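PDB 7M1A: galactose-binding like protein from Bacteroides thetaiotaomicron, which binds calcium in this C-terminal, galactose-binding-like domain and, as a SusE-like protein, probably takes part in recognising or degrading carbohydrates. Local coordinates for residues M1-R9 and C169-G177; L68-E79 and I133-V144. One frame throughout, in Å; residues are numbered along the deposited sequence.

Interaction 1: M1-R9 and C169-G177; sequences MELDKTKFR and CFTELTFWG. With CA (calcium ion), chain F.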
# COMPACT_ATOMS: atom_id res chain seq x y z
N MSE A 1 -20.05 -6.34 15.96
CA MSE A 1 -18.72 -5.77 16.29
C MSE A 1 -18.14 -4.96 15.15
O MSE A 1 -18.37 -5.31 13.99
CB MSE A 1 -17.69 -6.85 16.69
CG MSE A 1 -17.04 -7.72 15.58
SE MSE A 1 -15.50 -8.68 16.34
CE MSE A 1 -13.94 -7.51 16.01
N GLU A 2 -17.43 -3.88 15.50
CA GLU A 2 -16.67 -3.16 14.51
C GLU A 2 -15.46 -4.04 14.16
O GLU A 2 -14.70 -4.50 15.02
CB GLU A 2 -16.26 -1.80 15.07
CG GLU A 2 -15.42 -1.04 14.07
CD GLU A 2 -15.08 0.38 14.48
OE1 GLU A 2 -15.92 1.03 15.16
OE2 GLU A 2 -14.04 0.82 14.01
N LEU A 3 -15.19 -4.19 12.86
CA LEU A 3 -14.01 -4.98 12.50
C LEU A 3 -12.74 -4.21 12.87
O LEU A 3 -12.71 -2.97 12.81
CB LEU A 3 -14.02 -5.27 11.00
CG LEU A 3 -15.18 -6.13 10.45
CD1 LEU A 3 -14.87 -6.59 9.02
CD2 LEU A 3 -15.53 -7.34 11.34
N ASP A 4 -11.72 -4.92 13.33
CA ASP A 4 -10.49 -4.36 13.85
C ASP A 4 -9.65 -3.79 12.71
O ASP A 4 -9.05 -4.52 11.90
CB ASP A 4 -9.73 -5.47 14.59
CG ASP A 4 -8.46 -4.92 15.28
OD1 ASP A 4 -8.10 -3.77 15.05
OD2 ASP A 4 -7.82 -5.78 16.01
N LYS A 5 -9.66 -2.45 12.63
CA LYS A 5 -8.96 -1.74 11.55
C LYS A 5 -7.44 -1.89 11.61
O LYS A 5 -6.80 -1.71 10.57
CB LYS A 5 -9.32 -0.24 11.53
CG LYS A 5 -10.77 -0.01 11.17
CD LYS A 5 -11.17 1.44 11.33
CE LYS A 5 -12.57 1.69 10.77
NZ LYS A 5 -12.99 3.09 10.97
N THR A 6 -6.92 -2.32 12.79
CA THR A 6 -5.48 -2.53 12.86
C THR A 6 -5.00 -3.66 11.95
O THR A 6 -3.81 -3.71 11.61
CB THR A 6 -4.95 -2.69 14.30
OG1 THR A 6 -5.39 -3.98 14.75
CG2 THR A 6 -5.33 -1.54 15.23
N LYS A 7 -5.94 -4.54 11.56
CA LYS A 7 -5.66 -5.68 10.72
C LYS A 7 -5.85 -5.39 9.23
O LYS A 7 -5.52 -6.20 8.35
CB LYS A 7 -6.54 -6.86 11.11
CG LYS A 7 -6.31 -7.29 12.55
CD LYS A 7 -7.04 -8.54 12.89
CE LYS A 7 -6.82 -8.98 14.35
NZ LYS A 7 -5.37 -9.02 14.74
N PHE A 8 -6.46 -4.23 8.89
CA PHE A 8 -6.74 -3.98 7.45
C PHE A 8 -5.41 -3.76 6.72
O PHE A 8 -4.44 -3.22 7.29
CB PHE A 8 -7.60 -2.70 7.28
CG PHE A 8 -9.05 -2.77 7.68
CD1 PHE A 8 -9.56 -3.81 8.48
CD2 PHE A 8 -9.93 -1.75 7.24
CE1 PHE A 8 -10.91 -3.84 8.83
CE2 PHE A 8 -11.27 -1.75 7.60
CZ PHE A 8 -11.75 -2.76 8.43
N ARG A 9 -5.38 -4.13 5.44
CA ARG A 9 -4.17 -3.95 4.66
C ARG A 9 -4.47 -3.47 3.26
O ARG A 9 -5.42 -3.97 2.61
CB ARG A 9 -3.39 -5.28 4.52
CG ARG A 9 -2.91 -5.81 5.86
CD ARG A 9 -1.72 -5.08 6.46
NE ARG A 9 -1.24 -5.68 7.65
CZ ARG A 9 -1.59 -5.33 8.88
NH1 ARG A 9 -2.48 -4.39 9.09
NH2 ARG A 9 -1.06 -5.94 9.92
N CYS A 169 -12.19 10.80 -3.49
CA CYS A 169 -11.44 11.09 -2.27
C CYS A 169 -12.44 10.97 -1.10
O CYS A 169 -13.61 11.31 -1.22
CB CYS A 169 -10.82 12.49 -2.33
SG CYS A 169 -11.97 13.89 -2.48
N PHE A 170 -11.94 10.58 0.07
CA PHE A 170 -12.74 10.50 1.28
C PHE A 170 -11.81 10.29 2.48
O PHE A 170 -10.59 10.03 2.26
CB PHE A 170 -13.87 9.46 1.25
CG PHE A 170 -13.41 8.04 1.20
CD1 PHE A 170 -12.94 7.49 -0.01
CD2 PHE A 170 -13.45 7.23 2.32
CE1 PHE A 170 -12.55 6.15 -0.09
CE2 PHE A 170 -13.04 5.88 2.24
CZ PHE A 170 -12.57 5.38 1.04
N THR A 171 -12.34 10.39 3.73
CA THR A 171 -11.48 10.39 4.90
C THR A 171 -11.52 9.06 5.69
O THR A 171 -10.48 8.77 6.36
CB THR A 171 -11.77 11.57 5.85
OG1 THR A 171 -10.86 11.51 6.95
CG2 THR A 171 -13.17 11.56 6.44
N GLU A 172 -12.62 8.30 5.73
CA GLU A 172 -12.68 7.14 6.62
C GLU A 172 -13.80 6.23 6.13
O GLU A 172 -14.83 6.72 5.62
CB GLU A 172 -12.98 7.54 8.08
CG GLU A 172 -12.81 6.43 9.12
CD GLU A 172 -11.38 5.93 9.31
OE1 GLU A 172 -10.42 6.56 8.82
OE2 GLU A 172 -11.22 4.95 10.05
N LEU A 173 -13.62 4.91 6.33
CA LEU A 173 -14.72 3.98 6.20
C LEU A 173 -14.72 3.08 7.42
O LEU A 173 -13.71 3.02 8.15
CB LEU A 173 -14.69 3.22 4.85
CG LEU A 173 -13.36 2.63 4.40
CD1 LEU A 173 -12.99 1.48 5.32
CD2 LEU A 173 -13.50 2.19 2.94
N THR A 174 -15.85 2.39 7.67
CA THR A 174 -15.92 1.47 8.79
C THR A 174 -16.76 0.28 8.32
O THR A 174 -17.79 0.46 7.66
CB THR A 174 -16.59 2.11 10.01
OG1 THR A 174 -15.78 3.27 10.35
CG2 THR A 174 -16.63 1.20 11.22
N PHE A 175 -16.34 -0.93 8.73
CA PHE A 175 -17.15 -2.13 8.56
C PHE A 175 -17.51 -2.69 9.95
O PHE A 175 -16.72 -2.64 10.89
CB PHE A 175 -16.44 -3.28 7.84
CG PHE A 175 -16.20 -2.99 6.39
CD1 PHE A 175 -15.14 -2.18 5.92
CD2 PHE A 175 -17.10 -3.47 5.46
CE1 PHE A 175 -15.01 -1.90 4.56
CE2 PHE A 175 -16.95 -3.18 4.10
CZ PHE A 175 -15.90 -2.40 3.62
N TRP A 176 -18.72 -3.25 10.04
CA TRP A 176 -19.16 -4.02 11.19
C TRP A 176 -19.52 -5.43 10.71
O TRP A 176 -19.97 -5.55 9.58
CB TRP A 176 -20.34 -3.33 11.94
CG TRP A 176 -20.08 -2.00 12.57
CD1 TRP A 176 -19.80 -1.75 13.89
CD2 TRP A 176 -20.01 -0.73 11.88
NE1 TRP A 176 -19.62 -0.43 14.06
CE2 TRP A 176 -19.76 0.25 12.88
CE3 TRP A 176 -20.20 -0.27 10.55
CZ2 TRP A 176 -19.76 1.61 12.62
CZ3 TRP A 176 -20.20 1.10 10.29
CH2 TRP A 176 -19.97 2.04 11.31
N GLY A 177 -19.32 -6.46 11.56
CA GLY A 177 -19.87 -7.80 11.29
C GLY A 177 -19.50 -8.87 12.29
O GLY A 177 -19.24 -8.34 13.41
CA CA F . -9.34 8.54 8.35
O HOH W 1 -18.43 1.08 16.20
O HOH W 2 -14.18 -1.50 10.73
O HOH W 3 -8.19 10.58 8.51
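A single beta bridge between Glu2 and Trp176, their CA atoms 4.2 Å apart, ties the amino-terminal segment to the last strand of this galactose-binding-like beta-sandwich. Leu3 N gives Phe175 O a nearly straight hydrogen bond, 169° at the hydrogen, and Gly177 N bonds to Met1 O at 2.9 Å. The side chain of Glu2 leaves with CG anti to the backbone N (chi1 178°), which brings that carbon over one face of the Trp176 indole; a water then links Glu2 OE1 to Trp176 NE1. Further on, the extended Lys5 chain ends in an ammonium gripped by three acceptors: Lys5 NZ lies 2.7 Å from Glu172 OE2, in a salt bridge on that oxygen's anti lone pair, 2.9 Å from Leu173 O and 2.9 Å from Thr174 OG1. The other oxygen, Glu172 OE1, binds the calcium ion at 2.3 Å, so Lys5 is a second-shell residue of the metal site. Tyr28, Asn31, Arg33, Thr171 and a water complete the coordination. A methionine in place of Lys5 would probably leave Glu172 OE2, which also accepts from Gly32 N, without its charged mate and cut the tie from segment 1-9 to Leu173 O and Thr174 OG1. Strand 169-176 runs between strands 45-46 and 70-74 in its sheet, while Phe8 and Phe175 meet each other and both reach Leu62 of strand 56-66 in the other sheet.

Interaction 2: L68-E79 and I133-V144; sequences LSRFALWAIQDE and IEAAKIGDQANV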
# COMPACT_ATOMS: atom_id res chain seq x y z
N LEU A 68 -20.45 -9.70 7.03
CA LEU A 68 -20.58 -8.28 7.21
C LEU A 68 -22.03 -7.97 7.60
O LEU A 68 -23.00 -8.47 7.03
CB LEU A 68 -20.27 -7.53 5.91
CG LEU A 68 -18.81 -7.64 5.49
CD1 LEU A 68 -18.60 -6.90 4.16
CD2 LEU A 68 -17.92 -7.10 6.60
N SER A 69 -22.17 -6.92 8.44
CA SER A 69 -23.48 -6.42 8.87
C SER A 69 -23.73 -4.96 8.45
O SER A 69 -24.83 -4.63 7.99
CB SER A 69 -23.62 -6.57 10.33
OG SER A 69 -22.62 -5.82 11.02
N ARG A 70 -22.69 -4.09 8.53
CA ARG A 70 -22.90 -2.70 8.19
C ARG A 70 -21.62 -2.10 7.61
O ARG A 70 -20.48 -2.62 7.84
CB ARG A 70 -23.32 -1.91 9.46
CG ARG A 70 -24.62 -2.39 10.12
CD ARG A 70 -25.20 -1.36 11.10
NE ARG A 70 -25.92 -0.24 10.51
CZ ARG A 70 -25.41 0.96 10.28
NH1 ARG A 70 -24.25 1.30 10.88
NH2 ARG A 70 -26.04 1.93 9.67
N PHE A 71 -21.83 -1.00 6.85
CA PHE A 71 -20.77 -0.25 6.20
C PHE A 71 -21.04 1.24 6.36
O PHE A 71 -22.22 1.65 6.27
CB PHE A 71 -20.64 -0.68 4.73
CG PHE A 71 -19.72 0.18 3.92
CD1 PHE A 71 -18.34 0.03 4.00
CD2 PHE A 71 -20.26 1.25 3.19
CE1 PHE A 71 -17.54 0.85 3.20
CE2 PHE A 71 -19.45 2.02 2.40
CZ PHE A 71 -18.11 1.83 2.41
N ALA A 72 -20.01 2.02 6.59
CA ALA A 72 -20.16 3.48 6.60
C ALA A 72 -18.98 4.11 5.90
O ALA A 72 -17.87 3.58 5.95
CB ALA A 72 -20.37 4.02 8.03
N LEU A 73 -19.14 5.32 5.36
CA LEU A 73 -18.10 6.03 4.67
C LEU A 73 -18.32 7.52 4.90
O LEU A 73 -19.46 7.99 4.74
CB LEU A 73 -18.06 5.69 3.18
CG LEU A 73 -16.94 6.35 2.33
CD1 LEU A 73 -16.48 5.38 1.21
CD2 LEU A 73 -17.39 7.71 1.74
N TRP A 74 -17.23 8.25 5.16
CA TRP A 74 -17.28 9.70 5.40
C TRP A 74 -16.44 10.41 4.33
O TRP A 74 -15.27 10.11 4.16
CB TRP A 74 -16.69 10.08 6.80
CG TRP A 74 -17.60 9.61 7.89
CD1 TRP A 74 -18.50 10.38 8.56
CD2 TRP A 74 -17.73 8.26 8.46
NE1 TRP A 74 -19.15 9.63 9.52
CE2 TRP A 74 -18.67 8.33 9.51
CE3 TRP A 74 -17.05 7.06 8.34
CZ2 TRP A 74 -19.03 7.27 10.32
CZ3 TRP A 74 -17.37 5.96 9.13
CH2 TRP A 74 -18.38 6.06 10.11
N ALA A 75 -16.99 11.47 3.78
CA ALA A 75 -16.30 12.47 2.99
C ALA A 75 -15.35 13.29 3.88
O ALA A 75 -15.55 13.42 5.10
CB ALA A 75 -17.32 13.37 2.27
N ILE A 76 -14.32 13.86 3.24
CA ILE A 76 -13.42 14.76 3.98
C ILE A 76 -14.29 15.92 4.52
O ILE A 76 -15.21 16.42 3.85
CB ILE A 76 -12.32 15.26 3.02
CG1 ILE A 76 -11.41 14.08 2.58
CG2 ILE A 76 -11.49 16.43 3.61
CD1 ILE A 76 -10.54 14.41 1.36
N GLN A 77 -14.11 16.22 5.81
CA GLN A 77 -15.15 16.94 6.60
C GLN A 77 -15.08 18.48 6.55
O GLN A 77 -14.89 19.19 7.58
CB GLN A 77 -15.07 16.43 8.05
CG GLN A 77 -15.42 14.94 8.23
CD GLN A 77 -16.90 14.67 8.12
OE1 GLN A 77 -17.45 13.95 7.19
NE2 GLN A 77 -17.58 15.16 9.12
N ASP A 78 -15.20 18.99 5.33
CA ASP A 78 -15.25 20.44 5.19
C ASP A 78 -16.09 20.82 3.97
O ASP A 78 -16.48 19.93 3.17
CB ASP A 78 -13.82 20.99 5.06
CG ASP A 78 -12.95 20.32 4.01
OD1 ASP A 78 -13.46 19.97 2.96
OD2 ASP A 78 -11.76 20.13 4.30
N GLU A 79 -16.42 22.14 3.88
CA GLU A 79 -17.36 22.50 2.83
C GLU A 79 -16.81 22.29 1.43
O GLU A 79 -17.61 21.98 0.51
CB GLU A 79 -17.75 23.95 2.99
CG GLU A 79 -18.65 24.14 4.20
CD GLU A 79 -19.15 25.57 4.34
OE1 GLU A 79 -19.95 25.81 5.28
OE2 GLU A 79 -18.73 26.41 3.50
N ILE A 133 -25.18 19.28 6.19
CA ILE A 133 -23.98 19.19 7.03
C ILE A 133 -24.12 18.03 8.03
O ILE A 133 -23.21 17.22 8.26
CB ILE A 133 -23.55 20.55 7.65
CG1 ILE A 133 -23.14 21.56 6.56
CG2 ILE A 133 -22.40 20.36 8.63
CD1 ILE A 133 -23.01 23.02 7.00
N GLU A 134 -25.25 17.95 8.72
CA GLU A 134 -25.48 16.90 9.70
C GLU A 134 -25.34 15.55 9.02
O GLU A 134 -24.64 14.67 9.59
CB GLU A 134 -26.92 17.03 10.27
CG GLU A 134 -27.24 15.91 11.27
CD GLU A 134 -28.73 15.74 11.55
OE1 GLU A 134 -29.49 15.41 10.61
OE2 GLU A 134 -29.10 15.84 12.73
N ALA A 135 -25.90 15.41 7.81
CA ALA A 135 -25.84 14.10 7.16
C ALA A 135 -24.38 13.74 6.87
O ALA A 135 -24.00 12.54 6.94
CB ALA A 135 -26.72 14.04 5.91
N ALA A 136 -23.58 14.72 6.43
CA ALA A 136 -22.21 14.45 6.10
C ALA A 136 -21.36 14.08 7.33
O ALA A 136 -20.42 13.29 7.17
CB ALA A 136 -21.65 15.61 5.29
N LYS A 137 -21.63 14.64 8.53
CA LYS A 137 -20.97 14.17 9.76
C LYS A 137 -21.42 12.76 10.10
O LYS A 137 -20.57 12.05 10.63
CB LYS A 137 -21.23 15.13 10.94
CG LYS A 137 -20.88 16.54 10.55
CD LYS A 137 -21.06 17.58 11.66
CE LYS A 137 -20.28 18.83 11.33
NZ LYS A 137 -20.66 19.93 12.24
N ILE A 138 -22.70 12.36 9.82
CA ILE A 138 -23.14 11.02 10.19
C ILE A 138 -22.48 10.00 9.24
O ILE A 138 -22.22 8.86 9.63
CB ILE A 138 -24.68 10.92 10.08
CG1 ILE A 138 -25.28 11.79 11.21
CG2 ILE A 138 -25.16 9.46 10.10
CD1 ILE A 138 -26.77 12.13 11.05
N GLY A 139 -22.18 10.41 7.98
CA GLY A 139 -21.61 9.50 7.00
C GLY A 139 -22.67 8.71 6.19
O GLY A 139 -23.78 8.51 6.70
N ASP A 140 -22.31 8.19 5.00
CA ASP A 140 -23.17 7.23 4.35
C ASP A 140 -23.21 5.98 5.21
O ASP A 140 -22.19 5.60 5.80
CB ASP A 140 -22.58 6.92 2.98
CG ASP A 140 -22.70 8.10 2.02
OD1 ASP A 140 -23.69 8.90 2.15
OD2 ASP A 140 -21.88 8.09 1.03
N GLN A 141 -24.37 5.35 5.33
CA GLN A 141 -24.66 4.25 6.26
C GLN A 141 -25.42 3.16 5.49
O GLN A 141 -26.40 3.46 4.78
CB GLN A 141 -25.63 4.69 7.37
CG GLN A 141 -24.99 5.71 8.31
CD GLN A 141 -23.93 5.11 9.21
OE1 GLN A 141 -24.08 3.97 9.66
NE2 GLN A 141 -22.95 5.90 9.66
N ALA A 142 -25.03 1.89 5.60
CA ALA A 142 -25.80 0.84 4.94
C ALA A 142 -25.75 -0.44 5.76
O ALA A 142 -24.72 -0.71 6.38
CB ALA A 142 -25.27 0.60 3.58
N ASN A 143 -26.85 -1.18 5.75
CA ASN A 143 -26.83 -2.55 6.23
C ASN A 143 -26.52 -3.48 5.06
O ASN A 143 -27.00 -3.32 3.96
CB ASN A 143 -28.26 -2.91 6.73
CG ASN A 143 -28.58 -2.05 7.96
OD1 ASN A 143 -27.75 -1.76 8.84
ND2 ASN A 143 -29.84 -1.64 8.10
N VAL A 144 -25.66 -4.47 5.32
CA VAL A 144 -25.33 -5.45 4.27
C VAL A 144 -26.33 -6.58 4.31
O VAL A 144 -26.57 -7.11 5.39
CB VAL A 144 -23.89 -5.91 4.57
CG1 VAL A 144 -23.53 -7.04 3.63
CG2 VAL A 144 -22.84 -4.80 4.52
O HOH W 4 -26.02 -9.12 7.61
O HOH W 5 -19.66 12.11 4.73
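Ala136 and Lys137 lie in the last turn of helix 130-138, which passes through Gly139 into strand 140-143, the antiparallel partner of strand 70-74 in one sheet of the beta-sandwich. The two strand axes approach to 4.7 Å at 169°. Ala136 O receives a hydrogen bond from a water that in turn accepts from Ala75 N, joining the helix to the residue that follows strand 70-74. Lys137 O sits at the edge of the Trp74 indole, where NE1 makes a weak bond to it of 3.0 Å. Gly139 follows with positive phi (88°), and its CA lies over the five-membered ring of Trp74, 3.8 Å from the centroid, in a CH-pi contact. A CB on that glycine would run into Trp74 NE1, so the tight turn and the indole fit together only without a side chain. Asp140 forms a hydrogen-bonded pair with Leu73, and its carboxylate is engaged by Tyr91 and Asn117. Gln141 bends at chi2 (-71°), which lets its amide serve two partners: NE2 donates back to Ile138 O, and OE1 takes both end nitrogens of Arg70, NH1 at 2.9 Å and NH2 at 2.8 Å. Guanidinium and amide are nearly coplanar, and this end-on grip, together with the Ile138 bond, should limit rotation of the amide. Ala142 pairs with Phe71 through two reciprocal backbone bonds. Asn143, lying alongside Arg70, accepts from its NE at 2.9 Å on OD1, with the amide plane turned steeply against the guanidinium. Val144 closes the strand pairing: its N bonds to Ser69 O at 2.8 Å, and its CG2 rests 4.0 Å from Leu68 CB.

Both contacts build on the same four-stranded sheet, where strands 169-176 and 70-74 are neighbours: Trp176 O lies 2.8 Å from Ser69 N and Glu172 O lies 2.9 Å from Trp74 N, each a probable hydrogen bond. Along the chain, interaction 2 is nested inside the loop that interaction 1 closes. Leu3, Phe8, Phe175, Phe71 and Leu73 are buried, while Met1, Glu2, Arg70, Gln141 and Asn143 lie nearer the surface. Interaction 1 has one bridge and relies on a charged side chain beside the calcium site, whereas interaction 2 has regular strand pairing topped by an arginine-amide cluster and a helix-end turn. Phe175 and Phe71, one from each, meet ring to ring in the sandwich interior.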